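Side-chain contacts in SusD superfamily protein (Bacteroides vulgatus, PDB 3MYV), which probably binds polysaccharide at the outer-membrane surface, as other members of the SusD family do: residues G185-N188 with K189-R193; V330-R333 with L334-Y338; C346-G349 with G350-V354; G358-N361 with E362-R366; Y378-D381 with R382-E386. All coordinates share one frame; numbering follows the deposited sequence. Where two conformers were deposited one is given.

Interaction 1 (G185-N188 with K189-R193)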
# COMPACT_ATOMS: atom_id res chain seq x y z
N GLY A 185 -2.02 -14.93 -4.62
CA GLY A 185 -0.64 -14.56 -4.31
C GLY A 185 -0.05 -13.65 -5.38
O GLY A 185 1.05 -13.09 -5.21
N ARG A 186 -0.77 -13.49 -6.49
CA ARG A 186 -0.34 -12.61 -7.57
C ARG A 186 -1.47 -11.68 -8.05
O ARG A 186 -2.64 -11.87 -7.70
CB ARG A 186 0.22 -13.45 -8.72
CG ARG A 186 1.47 -14.25 -8.33
CD ARG A 186 1.87 -15.37 -9.32
NE ARG A 186 2.07 -14.95 -10.70
CZ ARG A 186 2.55 -15.74 -11.67
NH1 ARG A 186 2.96 -16.97 -11.42
NH2 ARG A 186 2.65 -15.29 -12.92
N MSE A 187 -1.11 -10.68 -8.85
CA MSE A 187 -2.07 -9.76 -9.42
C MSE A 187 -2.68 -10.37 -10.68
O MSE A 187 -1.97 -10.97 -11.50
CB MSE A 187 -1.38 -8.42 -9.78
CG MSE A 187 -1.04 -7.60 -8.56
SE MSE A 187 -0.45 -5.83 -8.92
CE MSE A 187 1.40 -6.23 -9.25
N ASN A 188 -3.99 -10.19 -10.83
CA ASN A 188 -4.70 -10.44 -12.08
C ASN A 188 -5.27 -9.12 -12.59
O ASN A 188 -4.98 -8.06 -12.05
CB ASN A 188 -5.81 -11.48 -11.88
CG ASN A 188 -6.94 -10.99 -10.97
OD1 ASN A 188 -6.83 -9.95 -10.35
ND2 ASN A 188 -8.04 -11.74 -10.92
N LYS A 189 -6.09 -9.18 -13.64
CA LYS A 189 -6.62 -7.95 -14.26
C LYS A 189 -7.39 -7.09 -13.27
O LYS A 189 -7.28 -5.87 -13.26
CB LYS A 189 -7.49 -8.31 -15.47
CG LYS A 189 -7.90 -7.12 -16.33
CD LYS A 189 -8.69 -7.62 -17.55
CE LYS A 189 -9.26 -6.47 -18.33
NZ LYS A 189 -9.67 -6.89 -19.66
N TYR A 190 -8.17 -7.73 -12.39
CA TYR A 190 -8.88 -6.97 -11.37
C TYR A 190 -7.96 -6.19 -10.44
O TYR A 190 -8.23 -5.01 -10.16
CB TYR A 190 -9.80 -7.86 -10.57
CG TYR A 190 -11.05 -8.27 -11.27
CD1 TYR A 190 -12.23 -7.53 -11.14
CD2 TYR A 190 -11.10 -9.46 -11.98
CE1 TYR A 190 -13.41 -7.95 -11.76
CE2 TYR A 190 -12.26 -9.89 -12.59
CZ TYR A 190 -13.40 -9.13 -12.48
OH TYR A 190 -14.54 -9.58 -13.09
N ALA A 191 -6.90 -6.84 -9.95
CA ALA A 191 -5.90 -6.21 -9.12
C ALA A 191 -5.28 -5.03 -9.81
O ALA A 191 -5.11 -3.93 -9.24
CB ALA A 191 -4.78 -7.25 -8.75
N ALA A 192 -4.86 -5.26 -11.05
CA ALA A 192 -4.23 -4.19 -11.83
C ALA A 192 -5.13 -2.97 -12.04
O ALA A 192 -4.64 -1.84 -11.99
CB ALA A 192 -3.75 -4.73 -13.22
N ARG A 193 -6.42 -3.20 -12.29
CA ARG A 193 -7.38 -2.09 -12.39
C ARG A 193 -7.58 -1.41 -11.03
O ARG A 193 -7.68 -0.19 -10.97
CB ARG A 193 -8.74 -2.57 -12.95
CG ARG A 193 -8.64 -3.15 -14.38
CD ARG A 193 -9.92 -3.88 -14.75
NE ARG A 193 -11.04 -2.97 -14.93
CZ ARG A 193 -12.32 -3.31 -14.86
NH1 ARG A 193 -12.68 -4.56 -14.53
NH2 ARG A 193 -13.24 -2.40 -15.11
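The Asn188 amide meets the Tyr190 ring at its edge. ND2 lies near the ring plane, 4.0 Å from Tyr190 CD2, and the amide and ring planes are inclined by 37°. The amide therefore neither stacks on the ring nor stands square to it. ND2 bonds to Tyr226 OH and, weakly, to Glu180 O and Glu181 O, and the Tyr226 ring also meets Tyr190. OD1 turns to the backbone and accepts from Ala191 N at 3.1 Å. This N-H, a certain donor, marks OD1 as the oxygen, and the partners of ND2 agree. The bond is nearly straight, with an N-H...O angle of 169°, though the donor is tilted from the carbonyl plane. The first torsion of Asn188 explains this reach: chi1 is 66°, with CG tucked between the backbone N and the carbonyl carbon. This turns OD1 toward the N-H groups that open the helix. The main-chain carbonyl of Asn188 takes the next amide, with Ala192 N 3.0 Å from Asn188 O. Side chain and carbonyl of one residue thus serve two successive N-H groups. On the apolar side, Met187, a selenomethionine, rests its CB against Ala191 CB at 3.7 Å. The rest of its chain leads on to Ala115, Val116 and Leu119 of helix 103-128. Ala191 CB also packs near the main chain of Asn188, 3.4 Å from Asn188 O. The contact is buried, and it is a classic asparagine N-cap, with OD1 bound to the third helical N-H at the start of helix 189-202.

Interaction 2 (V330-R333 with L334-Y338). With EDO (1,2-ethanediol), chain E.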
# COMPACT_ATOMS: atom_id res chain seq x y z
N VAL A 330 -2.48 -8.12 2.84
CA VAL A 330 -3.34 -7.58 1.78
C VAL A 330 -2.69 -6.35 1.17
O VAL A 330 -2.25 -5.47 1.90
CB VAL A 330 -4.69 -7.11 2.33
CG1 VAL A 330 -5.47 -6.33 1.25
CG2 VAL A 330 -5.47 -8.27 2.81
N VAL A 331 -2.68 -6.28 -0.17
CA VAL A 331 -2.14 -5.14 -0.90
C VAL A 331 -3.26 -4.37 -1.64
O VAL A 331 -3.26 -3.14 -1.64
CB VAL A 331 -1.06 -5.63 -1.89
CG1 VAL A 331 -0.47 -4.47 -2.74
CG2 VAL A 331 0.10 -6.34 -1.15
N LEU A 332 -4.18 -5.09 -2.26
CA LEU A 332 -5.32 -4.51 -2.97
C LEU A 332 -6.58 -5.31 -2.66
O LEU A 332 -6.66 -6.50 -2.98
CB LEU A 332 -5.05 -4.52 -4.48
CG LEU A 332 -3.87 -3.71 -5.00
CD1 LEU A 332 -3.36 -4.31 -6.35
CD2 LEU A 332 -4.26 -2.24 -5.15
N ARG A 333 -7.54 -4.66 -2.02
CA ARG A 333 -8.84 -5.28 -1.75
C ARG A 333 -10.00 -4.38 -2.11
O ARG A 333 -9.87 -3.16 -2.26
CB ARG A 333 -8.95 -5.77 -0.30
CG ARG A 333 -9.04 -4.68 0.77
CD ARG A 333 -9.18 -5.33 2.14
NE ARG A 333 -9.12 -4.32 3.21
CZ ARG A 333 -10.16 -3.92 3.93
NH1 ARG A 333 -11.38 -4.41 3.70
NH2 ARG A 333 -9.99 -3.02 4.89
N LEU A 334 -11.15 -5.01 -2.28
CA LEU A 334 -12.37 -4.33 -2.76
C LEU A 334 -12.81 -3.09 -1.96
O LEU A 334 -13.22 -2.12 -2.55
CB LEU A 334 -13.53 -5.36 -2.86
CG LEU A 334 -14.84 -4.93 -3.53
CD1 LEU A 334 -14.60 -4.38 -4.96
CD2 LEU A 334 -15.88 -6.08 -3.55
N SER A 335 -12.78 -3.12 -0.64
CA SER A 335 -13.17 -1.95 0.16
C SER A 335 -12.40 -0.69 -0.25
O SER A 335 -12.97 0.40 -0.29
CB SER A 335 -13.02 -2.21 1.66
OG SER A 335 -13.92 -3.21 2.14
N GLU A 336 -11.11 -0.81 -0.58
CA GLU A 336 -10.37 0.37 -1.04
C GLU A 336 -11.02 1.00 -2.26
O GLU A 336 -11.10 2.23 -2.35
CB GLU A 336 -8.90 0.07 -1.34
CG GLU A 336 -8.11 1.33 -1.66
CD GLU A 336 -6.72 1.09 -2.25
OE1 GLU A 336 -6.26 -0.06 -2.22
OE2 GLU A 336 -6.08 2.08 -2.68
N VAL A 337 -11.46 0.18 -3.20
CA VAL A 337 -12.04 0.67 -4.44
C VAL A 337 -13.32 1.48 -4.16
O VAL A 337 -13.54 2.55 -4.74
CB VAL A 337 -12.31 -0.46 -5.43
CG1 VAL A 337 -12.91 0.11 -6.74
CG2 VAL A 337 -11.04 -1.26 -5.71
N TYR A 338 -14.14 0.98 -3.24
CA TYR A 338 -15.32 1.73 -2.78
C TYR A 338 -14.89 3.11 -2.24
O TYR A 338 -15.49 4.13 -2.57
CB TYR A 338 -16.09 0.94 -1.72
CG TYR A 338 -17.04 -0.11 -2.28
CD1 TYR A 338 -16.56 -1.32 -2.80
CD2 TYR A 338 -18.41 0.08 -2.27
CE1 TYR A 338 -17.44 -2.29 -3.31
CE2 TYR A 338 -19.29 -0.87 -2.78
CZ TYR A 338 -18.81 -2.04 -3.30
OH TYR A 338 -19.68 -2.99 -3.79
C1 EDO E . -1.68 -5.57 5.63
O1 EDO E . -2.34 -4.85 4.56
C2 EDO E . -2.69 -6.38 6.42
O2 EDO E . -3.11 -7.53 5.66
O HOH W 1 -6.72 -2.38 -0.71
O HOH W 2 -7.81 -2.08 -3.97
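Backbone bonding between Arg333 and Glu336 is slight. Glu336 N gives a weak bent bond to Arg333 O at 3.1 Å, with an N-H...O angle of 130°. Water does more. One water accepts from Arg333 N and donates to Glu336 OE1, both at 2.8 Å. A second donates to Arg333 O at 2.9 Å and to the same OE1 at 3.1 Å. One carboxylate oxygen is thus tied to both polar backbone atoms of Arg333. The extended Glu336 chain, with CG anti to the backbone N (chi1 -174°), carries OE1 back beside the strand end. Its other oxygen, OE2, forms a salt bridge with Arg198. Among the charged and polar side chains, Arg333 NH1 lies 3.2 Å from Ser335 OG, set obliquely to the guanidinium. The angle is too poor for a hydrogen bond. Instead, both groups bind Glu247 OE1. With Glu390 and Glu394, three carboxylates surround the buried guanidinium and would probably stabilise its positive charge. The Leu332 side chain crosses that of Glu336 obliquely, with only a loose methyl-to-oxygen approach, CD2 to OE1 at 4.2 Å. A bound 1,2-ethanediol, probably from the crystallisation liquor, takes a bond from Val330 N and gives one to Val330 O. Val331 and Leu332 both face Phe250 in a classic beta bulge, where strand 329-333 pairs antiparallel with strand 248-252. From there the chain leads directly, without an intervening loop, into the helix that follows. Leu332 packs on helix 189-202, and Val337 on both that helix and helix 206-223.

Interaction 3 (C346-G349 with G350-V354). With EDO (1,2-ethanediol), chain K.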
# COMPACT_ATOMS: atom_id res chain seq x y z
N CYS A 346 -16.60 12.66 -4.28
CA CYS A 346 -16.69 13.82 -3.44
C CYS A 346 -15.94 15.00 -4.09
O CYS A 346 -16.47 16.10 -4.18
CB CYS A 346 -16.12 13.48 -2.07
SG CYS A 346 -16.35 14.79 -0.88
N LYS A 347 -14.74 14.76 -4.62
CA LYS A 347 -13.98 15.81 -5.28
C LYS A 347 -14.60 16.31 -6.57
O LYS A 347 -14.43 17.46 -6.94
CB LYS A 347 -12.54 15.37 -5.52
CG LYS A 347 -11.76 15.18 -4.23
CD LYS A 347 -10.37 14.58 -4.47
CE LYS A 347 -9.45 14.71 -3.28
NZ LYS A 347 -8.24 13.81 -3.38
N LEU A 348 -15.31 15.44 -7.28
CA LEU A 348 -15.95 15.81 -8.54
C LEU A 348 -17.27 16.57 -8.42
O LEU A 348 -17.62 17.35 -9.30
CB LEU A 348 -16.17 14.55 -9.40
CG LEU A 348 -14.91 13.94 -10.00
CD1 LEU A 348 -15.16 12.49 -10.41
CD2 LEU A 348 -14.43 14.79 -11.18
N GLY A 349 -18.04 16.32 -7.37
CA GLY A 349 -19.41 16.80 -7.30
C GLY A 349 -20.35 16.17 -8.32
O GLY A 349 -20.02 15.16 -8.96
N GLY A 350 -21.54 16.76 -8.46
CA GLY A 350 -22.51 16.27 -9.42
C GLY A 350 -22.93 14.83 -9.22
O GLY A 350 -23.01 14.34 -8.09
N ASP A 351 -23.18 14.15 -10.34
CA ASP A 351 -23.63 12.77 -10.35
C ASP A 351 -22.60 11.83 -9.74
O ASP A 351 -22.95 10.88 -9.05
CB ASP A 351 -23.94 12.30 -11.79
CG ASP A 351 -25.19 12.95 -12.38
OD1 ASP A 351 -26.03 13.49 -11.62
OD2 ASP A 351 -25.33 12.92 -13.63
N ALA A 352 -21.32 12.10 -9.98
CA ALA A 352 -20.25 11.30 -9.37
C ALA A 352 -20.33 11.35 -7.85
O ALA A 352 -20.06 10.34 -7.19
CB ALA A 352 -18.85 11.77 -9.86
N ALA A 353 -20.67 12.51 -7.30
CA ALA A 353 -20.86 12.66 -5.85
C ALA A 353 -22.05 11.84 -5.35
O ALA A 353 -21.94 11.18 -4.33
CB ALA A 353 -21.03 14.14 -5.44
N VAL A 354 -23.19 11.89 -6.04
CA VAL A 354 -24.33 11.08 -5.65
C VAL A 354 -23.94 9.60 -5.59
O VAL A 354 -24.22 8.89 -4.61
CB VAL A 354 -25.59 11.31 -6.60
CG1 VAL A 354 -26.69 10.30 -6.32
CG2 VAL A 354 -26.11 12.74 -6.46
C1 EDO K . -20.01 16.59 -1.98
O1 EDO K . -21.19 17.03 -2.67
C2 EDO K . -18.80 17.36 -2.48
O2 EDO K . -18.82 17.32 -3.91
O HOH W 3 -20.18 13.97 -11.86
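Gly349 and Ala353 are joined by a backbone hydrogen bond across a sharp change of chain direction. Gly349 is the first residue to leave helical angles after helix 334-348. Its phi is 67°, and that of Gly350 is 58°. Two successive positive phi values are easily reached by glycine, and they turn the chain into helix 350-367. Ala353 N lies 3.2 Å from Gly349 O, with an N-H...O angle of 151°. The donor stands above the carbonyl plane and not on a lone pair. A water fills in beside this bond. It donates to Gly349 O at 3.1 Å and accepts from Ala352 N at 2.9 Å, so this early amide of the second helix is satisfied. Within that helix, Val354 N bonds back to Gly350 O. The alanines pack close to the turn. Ala353 CB lies 3.6 Å from Gly349 CA, where the glycine presents only its backbone. Leu348, its CG anti to the carbonyl carbon, lies against Ala352 with both CB and CD1, CD1 being 3.8 Å from Ala352 CB. Both residues also reach Arg207 of helix 206-223, and Leu348 touches Phe210 there. Cys346 and Ala353 meet Tyr378. A 1,2-ethanediol, probably from the crystallisation liquor, donates from its O2 to Cys346 O at 2.7 Å. This is a tight turn of two glycines with positive phi joining consecutive helices 334-348 and 350-367. Short links between consecutive helices are consistent with the helical, TPR-clan character of the SusD family.

Interaction 4 (G358-N361 with E362-R366); sequences GYLN and EIVKR
Asn361 and Lys365 cross obliquely, brought together by torsions that lay the lysine chain back over the preceding turn. In Lys365, CG is anti to the carbonyl carbon (chi1 -66°) and the chain is extended beyond it. It runs past Asn361 O, with CG of Lys365 3.3 Å from that oxygen. Further out, CE of Lys365 touches OD1 of Asn361 at 3.5 Å. This is a methylene contact, as NZ stays 4.1 Å from OD1. The amide has its own partners: OD1 accepts from Val373 N, and ND2 donates to Leu357 O one turn back. Those two bonds would hold the amide's rotation fixed. On the buried side, the trans chi1 of Leu360 (178°) sets its CG 4.2 Å from Val364 CG2. That methyl of Val364 also sits 3.4 Å from Leu360 O. The segments are consecutive turns of one alpha helix, 350-367, in a family of the TPR clan, and they meet mainly by i to i+4 bonds. Lys365 N binds Asn361 O at 2.8 Å, and Val364 N binds Leu360 O in the carbonyl plane. Glu362 N takes Gly358 O. Ile363 N bonds weakly to Tyr359 O at 3.4 Å, with a weak i+3 branch to Leu360 O at 3.0 Å. Helix 334-348 touches Tyr359, Leu360 and Ile363, and helix 380-391 touches Leu360, Ile363 and Val364. The Tyr359 ring meets Tyr338 with planes about 85° apart, and Tyr359 OH reaches on to Asp214.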
# COMPACT_ATOMS: atom_id res chain seq x y z
N GLY A 358 -23.18 6.82 -2.34
CA GLY A 358 -23.76 5.48 -2.28
C GLY A 358 -22.68 4.46 -1.88
O GLY A 358 -22.86 3.64 -0.97
N TYR A 359 -21.54 4.55 -2.54
CA TYR A 359 -20.41 3.68 -2.22
C TYR A 359 -19.85 3.91 -0.81
O TYR A 359 -19.51 2.95 -0.10
CB TYR A 359 -19.32 3.81 -3.28
CG TYR A 359 -19.70 3.26 -4.63
CD1 TYR A 359 -20.28 2.00 -4.75
CD2 TYR A 359 -19.43 3.96 -5.79
CE1 TYR A 359 -20.61 1.49 -5.98
CE2 TYR A 359 -19.75 3.47 -7.02
CZ TYR A 359 -20.32 2.23 -7.13
OH TYR A 359 -20.64 1.71 -8.37
N LEU A 360 -19.76 5.18 -0.40
CA LEU A 360 -19.29 5.51 0.94
C LEU A 360 -20.21 4.81 1.94
O LEU A 360 -19.71 4.15 2.82
CB LEU A 360 -19.25 7.02 1.17
CG LEU A 360 -18.80 7.46 2.58
CD1 LEU A 360 -17.33 6.94 2.88
CD2 LEU A 360 -18.98 8.93 2.73
N ASN A 361 -21.53 4.95 1.76
CA ASN A 361 -22.51 4.36 2.68
C ASN A 361 -22.43 2.86 2.74
O ASN A 361 -22.66 2.26 3.79
CB ASN A 361 -23.94 4.80 2.39
CG ASN A 361 -24.27 6.11 3.07
OD1 ASN A 361 -24.63 6.12 4.25
ND2 ASN A 361 -24.07 7.23 2.36
N GLU A 362 -22.13 2.23 1.62
CA GLU A 362 -21.96 0.77 1.65
C GLU A 362 -20.90 0.34 2.64
O GLU A 362 -21.08 -0.65 3.38
CB GLU A 362 -21.59 0.24 0.28
CG GLU A 362 -21.81 -1.24 0.18
CD GLU A 362 -23.23 -1.59 -0.17
OE1 GLU A 362 -23.76 -0.95 -1.11
OE2 GLU A 362 -23.80 -2.51 0.47
N ILE A 363 -19.81 1.11 2.71
CA ILE A 363 -18.71 0.78 3.63
C ILE A 363 -19.08 1.18 5.07
O ILE A 363 -18.80 0.44 6.04
CB ILE A 363 -17.39 1.45 3.18
CG1 ILE A 363 -17.00 0.94 1.78
CG2 ILE A 363 -16.27 1.25 4.24
CD1 ILE A 363 -16.76 -0.58 1.67
N VAL A 364 -19.71 2.34 5.21
CA VAL A 364 -20.13 2.83 6.53
C VAL A 364 -21.07 1.84 7.18
O VAL A 364 -20.92 1.50 8.35
CB VAL A 364 -20.74 4.23 6.41
CG1 VAL A 364 -21.47 4.66 7.71
CG2 VAL A 364 -19.61 5.22 6.02
N LYS A 365 -22.05 1.38 6.40
CA LYS A 365 -23.09 0.51 6.92
C LYS A 365 -22.62 -0.92 7.13
O LYS A 365 -23.16 -1.63 7.98
CB LYS A 365 -24.33 0.56 6.02
CG LYS A 365 -24.97 1.93 6.06
CD LYS A 365 -26.13 2.07 5.05
CE LYS A 365 -26.75 3.47 5.16
NZ LYS A 365 -27.88 3.66 4.19
N ARG A 366 -21.66 -1.37 6.33
CA ARG A 366 -21.07 -2.67 6.59
C ARG A 366 -20.35 -2.63 7.94
O ARG A 366 -20.38 -3.59 8.69
CB ARG A 366 -20.08 -3.09 5.48
CG ARG A 366 -19.58 -4.55 5.60
CD ARG A 366 -18.34 -4.68 6.46
NE ARG A 366 -17.24 -3.83 6.00
CZ ARG A 366 -16.45 -4.08 4.95
NH1 ARG A 366 -16.59 -5.20 4.22
NH2 ARG A 366 -15.48 -3.21 4.63

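Interaction 5 (Y378-D381 with R382-E386). With EDO (1,2-ethanediol), chain G.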
# COMPACT_ATOMS: atom_id res chain seq x y z
N TYR A 378 -21.20 14.79 3.51
CA TYR A 378 -20.31 14.14 2.54
C TYR A 378 -19.18 15.09 2.13
O TYR A 378 -19.26 15.76 1.10
CB TYR A 378 -21.09 13.70 1.30
CG TYR A 378 -20.34 12.92 0.23
CD1 TYR A 378 -19.37 11.97 0.54
CD2 TYR A 378 -20.67 13.08 -1.11
CE1 TYR A 378 -18.74 11.21 -0.47
CE2 TYR A 378 -20.04 12.35 -2.12
CZ TYR A 378 -19.08 11.40 -1.78
OH TYR A 378 -18.46 10.68 -2.78
N THR A 379 -18.16 15.12 2.98
CA THR A 379 -17.00 15.96 2.82
C THR A 379 -15.76 15.07 2.62
O THR A 379 -15.76 13.90 2.97
CB THR A 379 -16.77 16.83 4.07
OG1 THR A 379 -16.39 16.01 5.19
CG2 THR A 379 -18.05 17.61 4.42
N LEU A 380 -14.69 15.66 2.10
CA LEU A 380 -13.43 14.93 1.98
C LEU A 380 -12.95 14.37 3.33
O LEU A 380 -12.56 13.20 3.42
CB LEU A 380 -12.38 15.86 1.40
CG LEU A 380 -10.97 15.27 1.21
CD1 LEU A 380 -11.02 14.03 0.35
CD2 LEU A 380 -9.99 16.37 0.64
N ASP A 381 -13.01 15.18 4.40
CA ASP A 381 -12.59 14.70 5.73
C ASP A 381 -13.39 13.48 6.17
O ASP A 381 -12.86 12.56 6.79
CB ASP A 381 -12.70 15.80 6.80
CG ASP A 381 -11.57 16.82 6.72
OD1 ASP A 381 -10.58 16.59 6.02
OD2 ASP A 381 -11.69 17.89 7.34
N ARG A 382 -14.67 13.45 5.83
CA ARG A 382 -15.51 12.33 6.19
C ARG A 382 -15.08 11.07 5.46
O ARG A 382 -15.10 9.98 6.04
CB ARG A 382 -17.01 12.62 5.92
CG ARG A 382 -17.92 11.49 6.35
CD ARG A 382 -17.84 11.23 7.87
NE ARG A 382 -18.65 10.09 8.32
CZ ARG A 382 -18.29 8.80 8.28
NH1 ARG A 382 -17.12 8.42 7.76
NH2 ARG A 382 -19.12 7.87 8.74
N VAL A 383 -14.69 11.20 4.21
CA VAL A 383 -14.20 10.03 3.46
C VAL A 383 -12.83 9.61 4.01
O VAL A 383 -12.56 8.43 4.18
CB VAL A 383 -14.09 10.31 1.95
CG1 VAL A 383 -13.56 9.07 1.21
CG2 VAL A 383 -15.47 10.75 1.38
N LEU A 384 -11.99 10.58 4.36
CA LEU A 384 -10.68 10.22 4.91
C LEU A 384 -10.82 9.56 6.28
O LEU A 384 -10.06 8.64 6.58
CB LEU A 384 -9.72 11.40 5.00
CG LEU A 384 -9.41 12.09 3.65
CD1 LEU A 384 -8.54 13.33 3.88
CD2 LEU A 384 -8.75 11.16 2.70
N ASP A 385 -11.78 10.02 7.10
CA ASP A 385 -12.09 9.35 8.38
C ASP A 385 -12.56 7.91 8.13
O ASP A 385 -12.23 7.02 8.89
CB ASP A 385 -13.16 10.09 9.19
CG ASP A 385 -12.67 11.41 9.78
OD1 ASP A 385 -11.45 11.63 9.90
OD2 ASP A 385 -13.54 12.20 10.17
N GLU A 386 -13.31 7.68 7.05
CA GLU A 386 -13.74 6.31 6.73
C GLU A 386 -12.54 5.44 6.34
O GLU A 386 -12.44 4.28 6.76
CB GLU A 386 -14.83 6.27 5.66
CG GLU A 386 -15.65 4.97 5.66
CD GLU A 386 -16.34 4.69 6.98
OE1 GLU A 386 -16.64 5.64 7.74
OE2 GLU A 386 -16.62 3.52 7.25
C1 EDO G . -22.09 19.02 0.82
O1 EDO G . -22.22 17.72 0.22
C2 EDO G . -20.95 18.97 1.82
O2 EDO G . -19.79 18.39 1.20
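Tyr378 puts its ring beside Val383 at the N-terminus of helix 380-391, where Thr379 acts as N-cap. CE1 of Tyr378 lies 3.8 Å from Val383 CG2, which approaches the ring obliquely. The hydroxyl at the far end of the ring bonds to Ala342 O of helix 334-348. Tyr378 O accepts from O2 of a 1,2-ethanediol, probably from the crystallisation liquor, at 2.7 Å. Thr379 follows with two grips on the helix. Its OG1 accepts from Arg382 N at 3.1 Å, and its main-chain O accepts from Val383 N at 3.2 Å. The hydroxyl reaches the amide because chi1 is 68°, which places OG1 between the backbone N and the carbonyl carbon. The two side chains, Thr379 and Arg382, cross at about a right angle. Leu380 starts the helix proper. Leu384 N bonds to Leu380 O, and their side chains meet obliquely, with CG of Leu380 4.1 Å from CD1 of Leu384. Both also touch Asn404. Asp381 bonds through its carbonyl to Asp385 N at 2.8 Å. Its carboxylate OD1 forms a salt bridge with Lys406, and lies 6.4 Å from OD1 of Asp385. A negative charge here, in the first turn, would probably suit the helix dipole. Next in the chain, Arg382 bends at chi2, which brings its guanidinium to Glu386, one turn on. Glu386 OE2 is taken by Arg295. NH1 of Arg382 meets the anti lone pair of Glu386 OE1 at 2.8 Å, almost straight at 173° and in the guanidinium plane.

Interactions 1 and 2 are buried; interactions 3, 4 and 5 lie farther from the chain's centre and are only partly buried. Interactions 1 and 2 meet through Leu332, which touches Ala191 and Met187. Interactions 2 and 4 touch through Tyr338 with Tyr359 and Ile363, and Ser335 with Arg366. Helix 334-348 links interactions 2 and 3, and helix 350-367 links 3 and 4. Interaction 5 opens the next helix and packs against both 3 and 4. Side-chain caps start the helices of interactions 1 and 5. Interaction 2 relies on waters and buried charges instead, and interaction 3 on glycine backbone and one water. Interaction 4, within a helix, is bonded mainly through the main chain.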